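Local coordinates for protein ZYG-9 (Caenorhabditis elegans, PDB 2OF3) that plays a major part in organizing microtubules and spindle poles during mitosis and meiosis in the one-cell embryo, at residues A[91-96]-A[134-139]; A[22-27]-A[36-41]; A[106-111]-A[153-158]. One frame throughout, in Å; residues are numbered along the deposited sequence.

Contact 1. Residues A[91-96]-A[134-139]; sequences WCTLRF and VPYLLL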
ATOM      1  N   TRP A  91      11.176   5.793  -5.077  1.00 20.59           N
ATOM      2  CA  TRP A  91      11.121   6.371  -6.419  1.00 21.59           C
ATOM      3  C   TRP A  91       9.752   6.138  -7.075  1.00 20.83           C
ATOM      4  O   TRP A  91       9.215   7.044  -7.684  1.00 20.75           O
ATOM      5  CB  TRP A  91      12.254   5.788  -7.269  1.00 22.27           C
ATOM      6  CG  TRP A  91      12.308   6.430  -8.633  1.00 25.45           C
ATOM      7  CD1 TRP A  91      12.980   7.580  -8.980  1.00 22.00           C
ATOM      8  CD2 TRP A  91      11.611   5.972  -9.834  1.00 26.73           C
ATOM      9  NE1 TRP A  91      12.760   7.847 -10.320  1.00 23.61           N
ATOM     10  CE2 TRP A  91      11.935   6.889 -10.873  1.00 25.93           C
ATOM     11  CE3 TRP A  91      10.752   4.872 -10.121  1.00 25.60           C
ATOM     12  CZ2 TRP A  91      11.430   6.744 -12.217  1.00 25.47           C
ATOM     13  CZ3 TRP A  91      10.255   4.712 -11.452  1.00 25.79           C
ATOM     14  CH2 TRP A  91      10.602   5.663 -12.481  1.00 25.40           C
ATOM     15  N   CYS A  92       9.188   4.937  -6.958  1.00 20.09           N
ATOM     16  CA  CYS A  92       7.844   4.637  -7.429  1.00 21.03           C
ATOM     17  C   CYS A  92       6.789   5.524  -6.751  1.00 21.57           C
ATOM     18  O   CYS A  92       5.865   5.965  -7.437  1.00 20.80           O
ATOM     19  CB  CYS A  92       7.503   3.146  -7.209  1.00 20.33           C
ATOM     20  SG  CYS A  92       8.484   1.973  -8.276  1.00 23.04           S
ATOM     21  N   THR A  93       6.916   5.844  -5.447  1.00 20.96           N
ATOM     22  CA  THR A  93       5.930   6.722  -4.832  1.00 21.22           C
ATOM     23  C   THR A  93       5.914   8.112  -5.466  1.00 22.15           C
ATOM     24  O   THR A  93       4.862   8.754  -5.490  1.00 23.28           O
ATOM     25  CB  THR A  93       6.080   6.887  -3.267  1.00 21.13           C
ATOM     26  OG1 THR A  93       7.320   7.553  -2.995  1.00 23.29           O
ATOM     27  CG2 THR A  93       6.071   5.547  -2.552  1.00 18.39           C
ATOM     28  N   LEU A  94       7.071   8.595  -5.948  1.00 22.65           N
ATOM     29  CA  LEU A  94       7.165   9.894  -6.632  1.00 23.11           C
ATOM     30  C   LEU A  94       6.319   9.876  -7.909  1.00 23.99           C
ATOM     31  O   LEU A  94       5.620  10.866  -8.225  1.00 22.85           O
ATOM     32  CB  LEU A  94       8.625  10.214  -6.959  1.00 23.16           C
ATOM     33  CG  LEU A  94       9.643  10.382  -5.826  1.00 21.45           C
ATOM     34  CD1 LEU A  94      10.950  10.794  -6.426  1.00 23.00           C
ATOM     35  CD2 LEU A  94       9.170  11.406  -4.832  1.00 23.71           C
ATOM     36  N   ARG A  95       6.365   8.747  -8.610  1.00 24.62           N
ATOM     37  CA  ARG A  95       5.489   8.483  -9.755  1.00 26.26           C
ATOM     38  C   ARG A  95       4.030   8.413  -9.431  1.00 27.08           C
ATOM     39  O   ARG A  95       3.223   8.670 -10.300  1.00 29.16           O
ATOM     40  CB  ARG A  95       5.882   7.204 -10.509  1.00 26.40           C
ATOM     41  CG  ARG A  95       7.338   7.160 -10.936  1.00 28.23           C
ATOM     42  CD  ARG A  95       7.680   8.351 -11.846  1.00 35.11           C
ATOM     43  NE  ARG A  95       8.926   8.884 -11.344  1.00 41.50           N
ATOM     44  CZ  ARG A  95       9.144  10.123 -10.949  1.00 39.00           C
ATOM     45  NH1 ARG A  95       8.246  11.048 -11.060  1.00 36.88           N
ATOM     46  NH2 ARG A  95      10.324  10.422 -10.488  1.00 45.17           N
ATOM     47  N   PHE A  96       3.650   8.112  -8.200  1.00 27.22           N
ATOM     48  CA  PHE A  96       2.235   8.158  -7.809  1.00 27.07           C
ATOM     49  C   PHE A  96       1.612   9.554  -7.800  1.00 29.26           C
ATOM     50  O   PHE A  96       0.389   9.674  -7.757  1.00 30.04           O
ATOM     51  CB  PHE A  96       1.987   7.451  -6.443  1.00 24.43           C
ATOM     52  CG  PHE A  96       2.314   5.977  -6.447  1.00 23.58           C
ATOM     53  CD1 PHE A  96       2.426   5.267  -7.650  1.00 21.66           C
ATOM     54  CD2 PHE A  96       2.528   5.290  -5.254  1.00 20.96           C
ATOM     55  CE1 PHE A  96       2.757   3.883  -7.674  1.00 21.50           C
ATOM     56  CE2 PHE A  96       2.850   3.909  -5.242  1.00 19.53           C
ATOM     57  CZ  PHE A  96       2.967   3.199  -6.477  1.00 20.76           C
ATOM     58  N   VAL A 134       3.483   1.906   1.548  1.00 20.40           N
ATOM     59  CA  VAL A 134       2.072   1.530   1.567  1.00 21.09           C
ATOM     60  C   VAL A 134       1.107   2.706   1.566  1.00 21.15           C
ATOM     61  O   VAL A 134       0.166   2.656   0.795  1.00 23.23           O
ATOM     62  CB  VAL A 134       1.754   0.467   2.678  1.00 20.36           C
ATOM     63  CG1 VAL A 134       0.180   0.152   2.744  1.00 20.87           C
ATOM     64  CG2 VAL A 134       2.556  -0.798   2.389  1.00 21.70           C
ATOM     65  N   PRO A 135       1.286   3.740   2.425  1.00 21.80           N
ATOM     66  CA  PRO A 135       0.363   4.861   2.407  1.00 21.86           C
ATOM     67  C   PRO A 135       0.246   5.530   1.049  1.00 22.62           C
ATOM     68  O   PRO A 135      -0.874   6.030   0.678  1.00 22.42           O
ATOM     69  CB  PRO A 135       0.918   5.805   3.512  1.00 21.99           C
ATOM     70  CG  PRO A 135       1.543   4.872   4.469  1.00 20.92           C
ATOM     71  CD  PRO A 135       2.250   3.893   3.522  1.00 19.86           C
ATOM     72  N   TYR A 136       1.330   5.527   0.274  1.00 21.45           N
ATOM     73  CA  TYR A 136       1.240   6.150  -1.066  1.00 20.72           C
ATOM     74  C   TYR A 136       0.633   5.212  -2.077  1.00 21.05           C
ATOM     75  O   TYR A 136      -0.079   5.666  -2.969  1.00 21.52           O
ATOM     76  CB  TYR A 136       2.604   6.599  -1.558  1.00 21.90           C
ATOM     77  CG  TYR A 136       3.182   7.587  -0.596  1.00 21.84           C
ATOM     78  CD1 TYR A 136       2.692   8.891  -0.554  1.00 22.05           C
ATOM     79  CD2 TYR A 136       4.176   7.191   0.320  1.00 22.85           C
ATOM     80  CE1 TYR A 136       3.189   9.830   0.395  1.00 22.57           C
ATOM     81  CE2 TYR A 136       4.694   8.110   1.298  1.00 19.96           C
ATOM     82  CZ  TYR A 136       4.185   9.409   1.297  1.00 23.80           C
ATOM     83  OH  TYR A 136       4.673  10.286   2.210  1.00 24.66           O
ATOM     84  N   LEU A 137       0.915   3.910  -1.960  1.00 21.20           N
ATOM     85  CA  LEU A 137       0.295   2.922  -2.863  1.00 21.43           C
ATOM     86  C   LEU A 137      -1.210   2.970  -2.702  1.00 22.67           C
ATOM     87  O   LEU A 137      -1.949   2.808  -3.705  1.00 22.88           O
ATOM     88  CB  LEU A 137       0.793   1.505  -2.595  1.00 20.61           C
ATOM     89  CG  LEU A 137       0.122   0.377  -3.391  1.00 19.83           C
ATOM     90  CD1 LEU A 137       0.634   0.341  -4.856  1.00 19.82           C
ATOM     91  CD2 LEU A 137       0.420  -0.897  -2.677  1.00 18.27           C
ATOM     92  N   LEU A 138      -1.675   3.185  -1.468  1.00 22.35           N
ATOM     93  CA  LEU A 138      -3.117   3.267  -1.204  1.00 22.18           C
ATOM     94  C   LEU A 138      -3.815   4.453  -1.865  1.00 21.98           C
ATOM     95  O   LEU A 138      -5.031   4.387  -2.143  1.00 21.98           O
ATOM     96  CB  LEU A 138      -3.423   3.174   0.309  1.00 22.68           C
ATOM     97  CG  LEU A 138      -3.052   1.853   0.950  1.00 20.99           C
ATOM     98  CD1 LEU A 138      -3.338   1.945   2.429  1.00 21.35           C
ATOM     99  CD2 LEU A 138      -3.781   0.678   0.328  1.00 22.47           C
ATOM    100  N   LEU A 139      -3.081   5.513  -2.182  1.00 22.33           N
ATOM    101  CA  LEU A 139      -3.641   6.579  -2.987  1.00 23.04           C
ATOM    102  C   LEU A 139      -4.161   6.079  -4.358  1.00 24.63           C
ATOM    103  O   LEU A 139      -5.176   6.573  -4.875  1.00 24.19           O
ATOM    104  CB  LEU A 139      -2.623   7.710  -3.220  1.00 23.13           C
ATOM    105  CG  LEU A 139      -2.122   8.470  -1.977  1.00 24.43           C
ATOM    106  CD1 LEU A 139      -0.972   9.481  -2.363  1.00 26.33           C
ATOM    107  CD2 LEU A 139      -3.293   9.170  -1.237  1.00 24.59           C
TER
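Phe96 reaches across from the end of helix 85-95 and brings its ring up to the backbone of helix 127-139 at Tyr136 and Leu137. Its CG stands anti to its own carbonyl carbon, beside the backbone N (chi1 -63°), and this carries the ring over the gap between the two helices. The rim then meets the other helix atom by atom: CD2 of Phe96 comes to 3.5 Å from the carbonyl O of Tyr136, and CE2 of Phe96 lies 3.6 Å from CA of Leu137. In the plane of the ring, at its edge, sits CB of Tyr136, while CZ of Phe96 touches CD1 of Leu137 at 4.0 Å. The carbonyl O of Cys92, four residues back, stands over one face of the ring, toward its rim.

Beside this, Thr93 offers its methyl rather than its hydroxyl. CG2 of Thr93 packs at 3.8 Å from both CB and CD2 of Tyr136, approaching the ring at a slant, and the backbones come closest here, the CA atoms of Thr93 and Tyr136 being 6.0 Å apart. The torsion of Thr93 (chi1 65°) sets OG1 between its backbone N and carbonyl carbon, where it bonds to the carbonyl O of Lys90 and to NE1 of Trp26. The ring of Tyr136 runs on past Thr93, and its OH is satisfied by the carbonyl O of Phe28. Polar ends are therefore met elsewhere, and what joins the two helices here is apolar packing.

Helix 101-120 also packs on Phe96, through Val107, and helix 146-163 packs on Leu137. Such buried packing between helices is characteristic of the HEAT-repeat array of a TOG domain.

Contact 2. Residues A[22-27]-A[36-41]; sequences KLVKWN and ISQLQT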
ATOM      1  N   LYS A  22      18.911  10.455  11.095  1.00 21.35           N
ATOM      2  CA  LYS A  22      19.891  10.980  10.189  1.00 21.90           C
ATOM      3  C   LYS A  22      19.433  10.871   8.725  1.00 21.49           C
ATOM      4  O   LYS A  22      20.204  11.140   7.799  1.00 22.32           O
ATOM      5  CB  LYS A  22      21.216  10.255  10.437  1.00 22.53           C
ATOM      6  CG  LYS A  22      21.943  10.829  11.669  1.00 23.94           C
ATOM      7  CD  LYS A  22      23.130   9.939  12.041  1.00 32.56           C
ATOM      8  CE  LYS A  22      24.208   9.896  10.957  1.00 34.37           C
ATOM      9  NZ  LYS A  22      25.534   9.574  11.501  1.00 35.92           N
ATOM     10  N   LEU A  23      18.195  10.426   8.527  1.00 21.33           N
ATOM     11  CA  LEU A  23      17.501  10.525   7.242  1.00 20.97           C
ATOM     12  C   LEU A  23      16.139  11.092   7.517  1.00 21.02           C
ATOM     13  O   LEU A  23      15.531  10.767   8.552  1.00 21.57           O
ATOM     14  CB  LEU A  23      17.408   9.155   6.518  1.00 19.61           C
ATOM     15  CG  LEU A  23      18.763   8.558   6.091  1.00 19.35           C
ATOM     16  CD1 LEU A  23      18.599   7.146   5.671  1.00 20.45           C
ATOM     17  CD2 LEU A  23      19.328   9.392   4.936  1.00 16.73           C
ATOM     18  N   VAL A  24      15.642  11.935   6.607  1.00 21.58           N
ATOM     19  CA  VAL A  24      14.304  12.480   6.719  1.00 21.49           C
ATOM     20  C   VAL A  24      13.317  11.371   6.357  1.00 22.03           C
ATOM     21  O   VAL A  24      13.613  10.520   5.478  1.00 21.12           O
ATOM     22  CB  VAL A  24      14.035  13.747   5.876  1.00 22.14           C
ATOM     23  CG1 VAL A  24      15.144  14.829   6.096  1.00 24.92           C
ATOM     24  CG2 VAL A  24      13.955  13.446   4.405  1.00 25.44           C
ATOM     25  N   LYS A  25      12.165  11.394   7.020  1.00 20.00           N
ATOM     26  CA  LYS A  25      11.183  10.329   6.917  1.00 20.00           C
ATOM     27  C   LYS A  25      10.271  10.551   5.719  1.00 20.00           C
ATOM     28  O   LYS A  25       9.811  11.664   5.465  1.00 23.57           O
ATOM     29  CB  LYS A  25      10.354  10.239   8.199  1.00 20.00           C
ATOM     30  CG  LYS A  25      11.147   9.811   9.423  1.00 20.00           C
ATOM     31  CD  LYS A  25      10.254   9.698  10.648  1.00 20.00           C
ATOM     32  CE  LYS A  25      11.036   9.957  11.926  1.00 20.00           C
ATOM     33  NZ  LYS A  25      12.174   9.010  12.082  1.00 20.00           N
ATOM     34  N   TRP A  26      10.021   9.473   4.990  1.00 22.71           N
ATOM     35  CA  TRP A  26       9.262   9.514   3.757  1.00 22.01           C
ATOM     36  C   TRP A  26       7.775   9.565   4.118  1.00 22.39           C
ATOM     37  O   TRP A  26       7.036   8.554   4.062  1.00 23.39           O
ATOM     38  CB  TRP A  26       9.596   8.246   2.996  1.00 20.86           C
ATOM     39  CG  TRP A  26       9.447   8.404   1.507  1.00 19.43           C
ATOM     40  CD1 TRP A  26       8.446   7.924   0.754  1.00 20.47           C
ATOM     41  CD2 TRP A  26      10.356   9.062   0.613  1.00 18.68           C
ATOM     42  NE1 TRP A  26       8.673   8.202  -0.568  1.00 19.16           N
ATOM     43  CE2 TRP A  26       9.835   8.920  -0.679  1.00 18.85           C
ATOM     44  CE3 TRP A  26      11.590   9.724   0.785  1.00 17.50           C
ATOM     45  CZ2 TRP A  26      10.456   9.468  -1.817  1.00 20.79           C
ATOM     46  CZ3 TRP A  26      12.209  10.278  -0.337  1.00 19.25           C
ATOM     47  CH2 TRP A  26      11.669  10.112  -1.624  1.00 19.44           C
ATOM     48  N   ASN A  27       7.329  10.747   4.539  1.00 23.21           N
ATOM     49  CA  ASN A  27       5.989  10.899   5.136  1.00 24.01           C
ATOM     50  C   ASN A  27       5.355  12.228   4.726  1.00 24.25           C
ATOM     51  O   ASN A  27       4.458  12.724   5.414  1.00 25.32           O
ATOM     52  CB  ASN A  27       6.060  10.740   6.672  1.00 24.41           C
ATOM     53  CG  ASN A  27       6.868  11.880   7.347  1.00 25.11           C
ATOM     54  OD1 ASN A  27       7.441  12.779   6.682  1.00 28.18           O
ATOM     55  ND2 ASN A  27       6.914  11.846   8.654  1.00 27.40           N
ATOM     56  N   ILE A  36      13.364  14.336  -2.514  1.00 22.19           N
ATOM     57  CA  ILE A  36      13.918  13.916  -3.796  1.00 23.14           C
ATOM     58  C   ILE A  36      15.438  13.966  -3.765  1.00 22.46           C
ATOM     59  O   ILE A  36      16.085  13.033  -4.260  1.00 21.82           O
ATOM     60  CB  ILE A  36      13.334  14.776  -4.985  1.00 23.72           C
ATOM     61  CG1 ILE A  36      11.823  14.565  -5.120  1.00 23.58           C
ATOM     62  CG2 ILE A  36      14.055  14.456  -6.347  1.00 22.89           C
ATOM     63  CD1 ILE A  36      11.138  15.760  -5.900  1.00 25.57           C
ATOM     64  N   SER A  37      16.017  15.031  -3.200  1.00 21.39           N
ATOM     65  CA  SER A  37      17.521  15.114  -3.167  1.00 21.89           C
ATOM     66  C   SER A  37      18.084  14.010  -2.297  1.00 20.45           C
ATOM     67  O   SER A  37      19.156  13.483  -2.621  1.00 19.98           O
ATOM     68  CB  SER A  37      18.087  16.413  -2.543  1.00 21.89           C
ATOM     69  OG  SER A  37      17.701  17.544  -3.281  1.00 27.94           O
ATOM     70  N   GLN A  38      17.416  13.703  -1.173  1.00 19.03           N
ATOM     71  CA  GLN A  38      17.911  12.619  -0.293  1.00 18.50           C
ATOM     72  C   GLN A  38      17.877  11.287  -1.069  1.00 17.96           C
ATOM     73  O   GLN A  38      18.842  10.509  -1.035  1.00 17.95           O
ATOM     74  CB  GLN A  38      17.054  12.518   0.987  1.00 17.70           C
ATOM     75  CG  GLN A  38      17.437  11.326   1.878  1.00 17.92           C
ATOM     76  CD  GLN A  38      16.633  11.296   3.151  1.00 20.02           C
ATOM     77  OE1 GLN A  38      15.539  10.607   3.240  1.00 23.19           O
ATOM     78  NE2 GLN A  38      17.095  12.078   4.141  1.00 18.35           N
ATOM     79  N   LEU A  39      16.759  11.005  -1.725  1.00 18.54           N
ATOM     80  CA  LEU A  39      16.658   9.768  -2.512  1.00 19.60           C
ATOM     81  C   LEU A  39      17.703   9.674  -3.596  1.00 20.18           C
ATOM     82  O   LEU A  39      18.326   8.627  -3.786  1.00 19.68           O
ATOM     83  CB  LEU A  39      15.253   9.621  -3.140  1.00 19.10           C
ATOM     84  CG  LEU A  39      14.973   8.375  -4.021  1.00 18.92           C
ATOM     85  CD1 LEU A  39      15.060   7.168  -3.166  1.00 17.38           C
ATOM     86  CD2 LEU A  39      13.579   8.482  -4.635  1.00 19.28           C
ATOM     87  N   GLN A  40      17.919  10.780  -4.314  1.00 21.01           N
ATOM     88  CA  GLN A  40      18.934  10.813  -5.360  1.00 22.90           C
ATOM     89  C   GLN A  40      20.349  10.573  -4.855  1.00 21.68           C
ATOM     90  O   GLN A  40      21.093   9.881  -5.483  1.00 22.90           O
ATOM     91  CB  GLN A  40      18.774  12.135  -6.079  1.00 24.64           C
ATOM     92  CG  GLN A  40      19.749  12.397  -7.166  1.00 32.78           C
ATOM     93  CD  GLN A  40      19.416  13.729  -7.808  1.00 40.07           C
ATOM     94  OE1 GLN A  40      18.739  14.578  -7.190  1.00 39.89           O
ATOM     95  NE2 GLN A  40      19.830  13.897  -9.061  1.00 40.41           N
ATOM     96  N   THR A  41      20.723  11.115  -3.698  1.00 22.32           N
ATOM     97  CA  THR A  41      21.994  10.814  -3.033  1.00 21.31           C
ATOM     98  C   THR A  41      22.081   9.356  -2.650  1.00 20.94           C
ATOM     99  O   THR A  41      23.106   8.727  -2.899  1.00 21.70           O
ATOM    100  CB  THR A  41      22.161  11.677  -1.763  1.00 21.27           C
ATOM    101  OG1 THR A  41      22.291  13.042  -2.163  1.00 23.88           O
ATOM    102  CG2 THR A  41      23.379  11.299  -0.914  1.00 20.54           C
TER
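Gln38 and Leu39 of helix 33-44 pack against the irregular loop 22-27, a loop packed on a helix of the all-helical TOG fold, about 19 Å from the centre of the chain to the centre of the contact.

The polar side of the contact belongs to Gln38. Its CG is anti to the backbone N (chi1 175°) and the chain runs on extended, bringing the amide end alongside the backbone N and O of Val24, close enough that hydrogen bonds to both are possible.

Apolar contacts frame this group. CD2 of Leu23 touches the amide, and the side chain of Val24 runs past that of Gln38 in the opposite direction. Were this glutamine an alanine, the backbone N and O of Val24 would probably lose the amide beside them, and the methyls of Leu23 and Val24 part of their packing.

Farther along, Trp26, at the centre of an inverse gamma turn, turns its ring toward the helix and makes a cation-pi contact with Lys90. The side chains of Trp26 and Leu39 cross at about a right angle, with CH2 of Trp26 3.9 Å from CD2 of Leu39.

Contact 3. Residues A[106-111]-A[153-158]; sequences KVLELC and RDIVNV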
ATOM      1  N   LYS A 106       3.631   0.710 -15.820  1.00 25.98           N
ATOM      2  CA  LYS A 106       4.965   0.119 -15.677  1.00 26.70           C
ATOM      3  C   LYS A 106       5.528   0.279 -14.267  1.00 25.18           C
ATOM      4  O   LYS A 106       6.340  -0.534 -13.836  1.00 24.46           O
ATOM      5  CB  LYS A 106       5.995   0.775 -16.615  1.00 28.36           C
ATOM      6  CG  LYS A 106       5.774   0.538 -18.136  1.00 35.01           C
ATOM      7  CD  LYS A 106       5.867  -0.943 -18.462  1.00 43.73           C
ATOM      8  CE  LYS A 106       5.227  -1.246 -19.826  1.00 48.71           C
ATOM      9  NZ  LYS A 106       5.887  -2.478 -20.319  1.00 51.90           N
ATOM     10  N   VAL A 107       5.183   1.376 -13.598  1.00 23.98           N
ATOM     11  CA  VAL A 107       5.564   1.540 -12.179  1.00 22.76           C
ATOM     12  C   VAL A 107       4.952   0.416 -11.371  1.00 22.68           C
ATOM     13  O   VAL A 107       5.635  -0.221 -10.593  1.00 22.14           O
ATOM     14  CB  VAL A 107       5.133   2.900 -11.614  1.00 23.04           C
ATOM     15  CG1 VAL A 107       5.270   2.903 -10.088  1.00 20.68           C
ATOM     16  CG2 VAL A 107       5.949   4.053 -12.267  1.00 21.22           C
ATOM     17  N   LEU A 108       3.668   0.112 -11.600  1.00 22.41           N
ATOM     18  CA  LEU A 108       3.012  -0.917 -10.794  1.00 22.50           C
ATOM     19  C   LEU A 108       3.560  -2.286 -11.073  1.00 22.66           C
ATOM     20  O   LEU A 108       3.607  -3.128 -10.188  1.00 22.11           O
ATOM     21  CB  LEU A 108       1.486  -0.870 -10.966  1.00 22.22           C
ATOM     22  CG  LEU A 108       0.921   0.471 -10.468  1.00 23.15           C
ATOM     23  CD1 LEU A 108      -0.527   0.449 -10.889  1.00 26.51           C
ATOM     24  CD2 LEU A 108       1.006   0.582  -8.928  1.00 22.34           C
ATOM     25  N   GLU A 109       4.009  -2.512 -12.309  1.00 23.19           N
ATOM     26  CA  GLU A 109       4.657  -3.769 -12.666  1.00 23.48           C
ATOM     27  C   GLU A 109       5.953  -3.904 -11.925  1.00 21.62           C
ATOM     28  O   GLU A 109       6.256  -4.990 -11.409  1.00 21.20           O
ATOM     29  CB  GLU A 109       4.902  -3.779 -14.162  1.00 24.24           C
ATOM     30  CG  GLU A 109       5.701  -4.884 -14.681  1.00 32.59           C
ATOM     31  CD  GLU A 109       5.939  -4.718 -16.198  1.00 39.58           C
ATOM     32  OE1 GLU A 109       5.244  -3.901 -16.857  1.00 44.86           O
ATOM     33  OE2 GLU A 109       6.813  -5.426 -16.719  1.00 41.74           O
ATOM     34  N   LEU A 110       6.725  -2.818 -11.845  1.00 21.46           N
ATOM     35  CA  LEU A 110       7.941  -2.847 -10.995  1.00 21.18           C
ATOM     36  C   LEU A 110       7.618  -3.098  -9.515  1.00 20.64           C
ATOM     37  O   LEU A 110       8.295  -3.909  -8.875  1.00 21.37           O
ATOM     38  CB  LEU A 110       8.829  -1.593 -11.149  1.00 20.97           C
ATOM     39  CG  LEU A 110      10.144  -1.615 -10.360  1.00 21.93           C
ATOM     40  CD1 LEU A 110      11.028  -2.849 -10.738  1.00 22.63           C
ATOM     41  CD2 LEU A 110      10.918  -0.324 -10.582  1.00 21.16           C
ATOM     42  N   CYS A 111       6.597  -2.427  -8.976  1.00 19.86           N
ATOM     43  CA  CYS A 111       6.224  -2.590  -7.567  1.00 21.26           C
ATOM     44  C   CYS A 111       5.860  -4.047  -7.313  1.00 20.96           C
ATOM     45  O   CYS A 111       6.278  -4.622  -6.318  1.00 20.31           O
ATOM     46  CB  CYS A 111       5.020  -1.697  -7.184  1.00 20.95           C
ATOM     47  SG  CYS A 111       5.419   0.058  -7.184  1.00 25.78           S
ATOM     48  N   ARG A 153      -4.555  -3.601  -6.184  1.00 22.08           N
ATOM     49  CA  ARG A 153      -4.969  -4.553  -5.172  1.00 23.55           C
ATOM     50  C   ARG A 153      -4.137  -5.775  -5.194  1.00 23.79           C
ATOM     51  O   ARG A 153      -3.897  -6.355  -4.129  1.00 25.10           O
ATOM     52  CB  ARG A 153      -6.447  -4.955  -5.277  1.00 24.75           C
ATOM     53  CG  ARG A 153      -6.825  -6.228  -4.488  1.00 28.74           C
ATOM     54  CD  ARG A 153      -6.652  -6.124  -2.889  1.00 30.52           C
ATOM     55  NE  ARG A 153      -7.990  -5.895  -2.422  1.00 40.84           N
ATOM     56  CZ  ARG A 153      -8.900  -6.759  -1.945  1.00 34.53           C
ATOM     57  NH1 ARG A 153      -8.702  -8.036  -1.566  1.00 29.93           N
ATOM     58  NH2 ARG A 153     -10.058  -6.214  -1.746  1.00 33.19           N
ATOM     59  N   ASP A 154      -3.678  -6.203  -6.369  1.00 24.20           N
ATOM     60  CA  ASP A 154      -2.765  -7.373  -6.445  1.00 24.39           C
ATOM     61  C   ASP A 154      -1.465  -7.107  -5.699  1.00 23.61           C
ATOM     62  O   ASP A 154      -0.932  -8.023  -5.046  1.00 23.58           O
ATOM     63  CB  ASP A 154      -2.411  -7.756  -7.888  1.00 25.91           C
ATOM     64  CG  ASP A 154      -3.622  -8.252  -8.694  1.00 31.23           C
ATOM     65  OD1 ASP A 154      -4.572  -8.837  -8.078  1.00 35.66           O
ATOM     66  OD2 ASP A 154      -3.622  -8.037  -9.937  1.00 35.15           O
ATOM     67  N   ILE A 155      -0.949  -5.881  -5.778  1.00 21.10           N
ATOM     68  CA  ILE A 155       0.264  -5.526  -4.960  1.00 21.48           C
ATOM     69  C   ILE A 155      -0.082  -5.487  -3.463  1.00 21.23           C
ATOM     70  O   ILE A 155       0.638  -5.993  -2.653  1.00 21.86           O
ATOM     71  CB  ILE A 155       0.925  -4.167  -5.404  1.00 21.37           C
ATOM     72  CG1 ILE A 155       1.474  -4.257  -6.819  1.00 19.75           C
ATOM     73  CG2 ILE A 155       2.032  -3.679  -4.409  1.00 20.15           C
ATOM     74  CD1 ILE A 155       1.374  -2.903  -7.519  1.00 21.35           C
ATOM     75  N   VAL A 156      -1.224  -4.923  -3.100  1.00 21.51           N
ATOM     76  CA  VAL A 156      -1.665  -4.937  -1.710  1.00 21.25           C
ATOM     77  C   VAL A 156      -1.750  -6.374  -1.207  1.00 22.36           C
ATOM     78  O   VAL A 156      -1.401  -6.632  -0.068  1.00 23.11           O
ATOM     79  CB  VAL A 156      -3.009  -4.223  -1.567  1.00 21.08           C
ATOM     80  CG1 VAL A 156      -3.543  -4.394  -0.125  1.00 20.60           C
ATOM     81  CG2 VAL A 156      -2.843  -2.713  -1.865  1.00 18.63           C
ATOM     82  N   ASN A 157      -2.262  -7.311  -2.009  1.00 22.86           N
ATOM     83  CA  ASN A 157      -2.430  -8.724  -1.581  1.00 23.65           C
ATOM     84  C   ASN A 157      -1.088  -9.409  -1.299  1.00 22.99           C
ATOM     85  O   ASN A 157      -0.974 -10.211  -0.356  1.00 23.73           O
ATOM     86  CB  ASN A 157      -3.222  -9.545  -2.640  1.00 23.15           C
ATOM     87  CG  ASN A 157      -4.716  -9.215  -2.660  1.00 26.52           C
ATOM     88  OD1 ASN A 157      -5.255  -8.581  -1.728  1.00 27.26           O
ATOM     89  ND2 ASN A 157      -5.407  -9.643  -3.741  1.00 30.44           N
ATOM     90  N   VAL A 158      -0.061  -9.087  -2.071  1.00 21.80           N
ATOM     91  CA  VAL A 158       1.309  -9.583  -1.742  1.00 22.92           C
ATOM     92  C   VAL A 158       1.860  -8.974  -0.420  1.00 23.47           C
ATOM     93  O   VAL A 158       2.364  -9.695   0.455  1.00 23.24           O
ATOM     94  CB  VAL A 158       2.299  -9.332  -2.923  1.00 23.23           C
ATOM     95  CG1 VAL A 158       3.687  -9.855  -2.607  1.00 21.61           C
ATOM     96  CG2 VAL A 158       1.746 -10.006  -4.220  1.00 23.12           C
TER
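Two helical turns, 106-111 and 153-158, come nearest through Cys111 and Ile155, whose CA atoms are 7.1 Å apart, a spacing that lets one side chain bridge the gap.

That side chain is Ile155. It sets off toward the other helix, CG1 stands anti to the carbonyl carbon and beside the backbone N (chi1 -65°), and the branch ends in CD1, the atom that does almost all of the touching. CD1 of Ile155 lies 3.5 Å from the carbonyl O of Leu108, so the methyl rests against the backbone of helix 101-120 as well as on its side chains. Leu108 meets it with a methyl of its own: CD2 of Leu108 is 3.8 Å from CD1 of Ile155, and the two side chains cross at about a right angle. From one turn farther along the same helix, CB of Cys111 closes in at 3.9 Å from CD1 of Ile155. One methyl thus meets atoms of two residues on the facing helix.

The other branch of Ile155, CG2, is anti to the backbone N and turns to Leu137 instead, its closest approach being to CD2 of that residue, at 3.7 Å. Across the pair the contact is small (130 Å² in all), apolar and buried.

Helix 127-139 wedges in beside both segments: Leu137 touches Leu108, Ile155 and Val156, and Phe133 touches Cys111. On its other flanks helix 101-120 packs on helices 60-76 and 85-95, through Val107 and Leu110, while helix 146-163 meets helix 181-198 through Arg153 and Asn157.

How the contacts relate
From the N terminus, contact 2 comes first: 22-27 and 36-41 close a short loop of eight intervening residues, pinning the chain after helix 10-19 onto helix 33-44. It ends before contact 1 opens, so the two are in series, yet they touch where Trp26 meets Thr93. Contacts 1 and 3 close longer loops, with 37 and 41 residues between their segments, and they cross, tying helices 85-95, 101-120, 127-139 and 146-163 into one packed group. Val107 of contact 3 packs on Cys92, Arg95 and Phe96 of contact 1, and Leu137 of contact 1 on Ile155. Contacts 2 and 3 do not touch, with nearest atoms about 11 Å apart.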